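Local structure of 2-hydroxyhepta-2,4-diene-1, 7-dioateisomerase (Mycobacterium abscessus, 3R6O) at residues 65-70 with 224-229. The protein is a probable 2-hydroxyhepta-2,4-diene-1,7-dioate isomerase, a magnesium-binding member of the fumarylacetoacetate hydrolase (FAH) family. Sequence-based numbering, arbitrary orientation.
Sequences ELIALL and PWLFTT
Leu226 meets Ile67 and Leu70 where a helical turn lies against one face of the mixed beta sheet of this FAH-family protein. Ile67 lies on helix 63-67 and Leu70 on helix 70-79; a type I beta turn from Ile67 to Leu70 links them, with Leu70 N donating to Ile67 O at 3.3 Å. The turn brings both side chains to strand 226-228, which lies between strands 25-28 and 181-192 of the sheet. Leu226 and Thr228, two residues apart on the strand, both direct their side chains at the turn, whereas Phe227 between them faces the other way and packs on Lys310 and Leu311.

The CA–CB bond of Leu226 points at the turn, and with CG opposite the backbone N (chi1 177°) its methyl CD2 lies against Ile67. The two side chains cross at a slant, CD1 of Ile67 meeting CD2 of Leu226 at 3.4 Å, tighter than usual van der Waals contact. The CA–CB bond of Ile67 does not aim at the strand; the reach comes from CG1, which lies beside the backbone N and carries CD1 across. Leu70, by contrast, points straight toward the strand, and its methyl CD1 serves both partners there, with Leu226 CD2 the looser at 4.3 Å. Branched, purely apolar side chains suit this buried seam, since they have no polar atom to satisfy; Ile67 also rests on Ala182 and Leu70 on Ile26.

Thr228 suits its place by having two unlike branches. Its hydroxyl OG1, held between the backbone N and the carbonyl carbon (chi1 68°), is hydrogen-bonded to the backbone N of Leu24, so this buried polar atom is satisfied by the backbone just before strand 25-28. The other branch offers a methyl to the apolar side: Thr228 CG2 touches Leu70 CD1 at 3.7 Å.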
ATOM      1  N   GLU A  65     -13.030  11.240   0.052  1.00 51.83           N
ATOM      2  CA  GLU A  65     -14.498  11.388   0.076  1.00 54.61           C
ATOM      3  C   GLU A  65     -15.039  12.536  -0.797  1.00 53.99           C
ATOM      4  O   GLU A  65     -16.200  12.486  -1.264  1.00 56.17           O
ATOM      5  CB  GLU A  65     -14.998  11.549   1.516  1.00 57.51           C
ATOM      6  N   LEU A  66     -14.232  13.583  -0.965  1.00 50.92           N
ATOM      7  CA  LEU A  66     -14.502  14.645  -1.948  1.00 49.78           C
ATOM      8  C   LEU A  66     -14.167  14.176  -3.380  1.00 48.17           C
ATOM      9  O   LEU A  66     -14.826  14.603  -4.325  1.00 49.08           O
ATOM     10  CB  LEU A  66     -13.714  15.921  -1.615  1.00 48.09           C
ATOM     11  CG  LEU A  66     -13.467  16.947  -2.733  1.00 46.02           C
ATOM     12  CD1 LEU A  66     -14.699  17.810  -2.942  1.00 47.24           C
ATOM     13  CD2 LEU A  66     -12.228  17.823  -2.451  1.00 41.89           C
ATOM     14  N   ILE A  67     -13.146  13.332  -3.551  1.00 46.18           N
ATOM     15  CA  ILE A  67     -12.883  12.743  -4.873  1.00 46.09           C
ATOM     16  C   ILE A  67     -14.111  12.027  -5.417  1.00 49.33           C
ATOM     17  O   ILE A  67     -14.495  12.228  -6.579  1.00 49.72           O
ATOM     18  CB  ILE A  67     -11.724  11.702  -4.869  1.00 44.96           C
ATOM     19  CG1 ILE A  67     -10.383  12.344  -4.557  1.00 40.88           C
ATOM     20  CG2 ILE A  67     -11.614  11.037  -6.216  1.00 45.48           C
ATOM     21  CD1 ILE A  67     -10.172  13.645  -5.260  1.00 41.25           C
ATOM     22  N   ALA A  68     -14.733  11.207  -4.562  1.00 51.85           N
ATOM     23  CA  ALA A  68     -15.842  10.350  -4.962  1.00 55.11           C
ATOM     24  C   ALA A  68     -17.128  11.126  -5.266  1.00 58.02           C
ATOM     25  O   ALA A  68     -18.066  10.563  -5.841  1.00 61.27           O
ATOM     26  CB  ALA A  68     -16.111   9.297  -3.869  1.00 57.54           C
ATOM     27  N   LEU A  69     -17.181  12.398  -4.863  1.00 57.64           N
ATOM     28  CA  LEU A  69     -18.342  13.262  -5.088  1.00 59.97           C
ATOM     29  C   LEU A  69     -18.100  14.404  -6.094  1.00 58.76           C
ATOM     30  O   LEU A  69     -19.009  15.189  -6.365  1.00 61.00           O
ATOM     31  CB  LEU A  69     -18.792  13.860  -3.751  1.00 62.20           C
ATOM     32  N   LEU A  70     -16.890  14.482  -6.662  1.00 55.34           N
ATOM     33  CA  LEU A  70     -16.528  15.548  -7.620  1.00 54.19           C
ATOM     34  C   LEU A  70     -17.388  15.682  -8.892  1.00 56.62           C
ATOM     35  O   LEU A  70     -17.616  16.800  -9.339  1.00 57.39           O
ATOM     36  CB  LEU A  70     -15.043  15.429  -8.048  1.00 50.68           C
ATOM     37  CG  LEU A  70     -14.011  16.215  -7.227  1.00 48.22           C
ATOM     38  CD1 LEU A  70     -12.631  16.108  -7.851  1.00 45.34           C
ATOM     39  CD2 LEU A  70     -14.414  17.688  -7.069  1.00 48.27           C
ATOM     40  N   PRO A 224       1.397  20.654  -6.763  1.00 24.19           N
ATOM     41  CA  PRO A 224       0.569  21.316  -5.745  1.00 24.84           C
ATOM     42  C   PRO A 224      -0.951  21.144  -5.832  1.00 25.35           C
ATOM     43  O   PRO A 224      -1.654  21.558  -4.899  1.00 25.91           O
ATOM     44  CB  PRO A 224       0.943  22.804  -5.907  1.00 25.54           C
ATOM     45  CG  PRO A 224       1.422  22.934  -7.313  1.00 25.45           C
ATOM     46  CD  PRO A 224       2.091  21.606  -7.637  1.00 24.49           C
ATOM     47  N   TRP A 225      -1.473  20.584  -6.919  1.00 25.27           N
ATOM     48  CA  TRP A 225      -2.912  20.428  -6.993  1.00 25.83           C
ATOM     49  C   TRP A 225      -3.367  19.231  -7.776  1.00 25.43           C
ATOM     50  O   TRP A 225      -2.626  18.677  -8.587  1.00 24.87           O
ATOM     51  CB  TRP A 225      -3.568  21.731  -7.518  1.00 26.92           C
ATOM     52  CG  TRP A 225      -3.081  22.227  -8.856  1.00 27.07           C
ATOM     53  CD1 TRP A 225      -3.319  21.657 -10.067  1.00 26.98           C
ATOM     54  CD2 TRP A 225      -2.323  23.423  -9.124  1.00 27.90           C
ATOM     55  NE1 TRP A 225      -2.724  22.380 -11.062  1.00 27.26           N
ATOM     56  CE2 TRP A 225      -2.120  23.479 -10.519  1.00 27.55           C
ATOM     57  CE3 TRP A 225      -1.786  24.436  -8.320  1.00 27.78           C
ATOM     58  CZ2 TRP A 225      -1.403  24.506 -11.135  1.00 28.67           C
ATOM     59  CZ3 TRP A 225      -1.086  25.458  -8.917  1.00 29.01           C
ATOM     60  CH2 TRP A 225      -0.898  25.494 -10.321  1.00 30.12           C
ATOM     61  N   LEU A 226      -4.583  18.793  -7.478  1.00 25.77           N
ATOM     62  CA  LEU A 226      -5.292  17.845  -8.317  1.00 25.69           C
ATOM     63  C   LEU A 226      -5.946  18.585  -9.453  1.00 26.53           C
ATOM     64  O   LEU A 226      -6.866  19.369  -9.240  1.00 27.45           O
ATOM     65  CB  LEU A 226      -6.343  17.086  -7.516  1.00 25.79           C
ATOM     66  CG  LEU A 226      -7.235  16.106  -8.268  1.00 25.84           C
ATOM     67  CD1 LEU A 226      -6.426  14.927  -8.745  1.00 24.90           C
ATOM     68  CD2 LEU A 226      -8.371  15.593  -7.337  1.00 26.16           C
ATOM     69  N   PHE A 227      -5.482  18.328 -10.668  1.00 26.32           N
ATOM     70  CA  PHE A 227      -6.054  18.961 -11.864  1.00 27.17           C
ATOM     71  C   PHE A 227      -7.141  18.017 -12.320  1.00 27.36           C
ATOM     72  O   PHE A 227      -6.845  16.888 -12.763  1.00 26.73           O
ATOM     73  CB  PHE A 227      -4.942  19.127 -12.909  1.00 26.90           C
ATOM     74  CG  PHE A 227      -5.401  19.670 -14.231  1.00 28.17           C
ATOM     75  CD1 PHE A 227      -5.615  21.029 -14.407  1.00 30.11           C
ATOM     76  CD2 PHE A 227      -5.577  18.833 -15.318  1.00 30.15           C
ATOM     77  CE1 PHE A 227      -6.025  21.537 -15.634  1.00 34.62           C
ATOM     78  CE2 PHE A 227      -5.972  19.338 -16.547  1.00 30.43           C
ATOM     79  CZ  PHE A 227      -6.199  20.676 -16.711  1.00 32.89           C
ATOM     80  N   THR A 228      -8.397  18.393 -12.129  1.00 28.26           N
ATOM     81  CA  THR A 228      -9.489  17.450 -12.377  1.00 28.48           C
ATOM     82  C   THR A 228      -9.790  17.227 -13.863  1.00 28.91           C
ATOM     83  O   THR A 228      -9.452  18.035 -14.739  1.00 29.37           O
ATOM     84  CB  THR A 228     -10.797  17.848 -11.680  1.00 29.40           C
ATOM     85  OG1 THR A 228     -11.302  19.034 -12.302  1.00 30.56           O
ATOM     86  CG2 THR A 228     -10.547  18.063 -10.173  1.00 29.10           C
ATOM     87  N   THR A 229     -10.429  16.093 -14.120  1.00 28.80           N
ATOM     88  CA  THR A 229     -10.793  15.704 -15.484  1.00 29.26           C
ATOM     89  C   THR A 229     -11.958  16.505 -16.010  1.00 30.62           C
ATOM     90  O   THR A 229     -12.110  16.692 -17.229  1.00 31.69           O
ATOM     91  CB  THR A 229     -11.079  14.199 -15.548  1.00 28.75           C
ATOM     92  OG1 THR A 229     -12.014  13.848 -14.510  1.00 29.36           O
ATOM     93  CG2 THR A 229      -9.813  13.431 -15.295  1.00 27.55           C
TER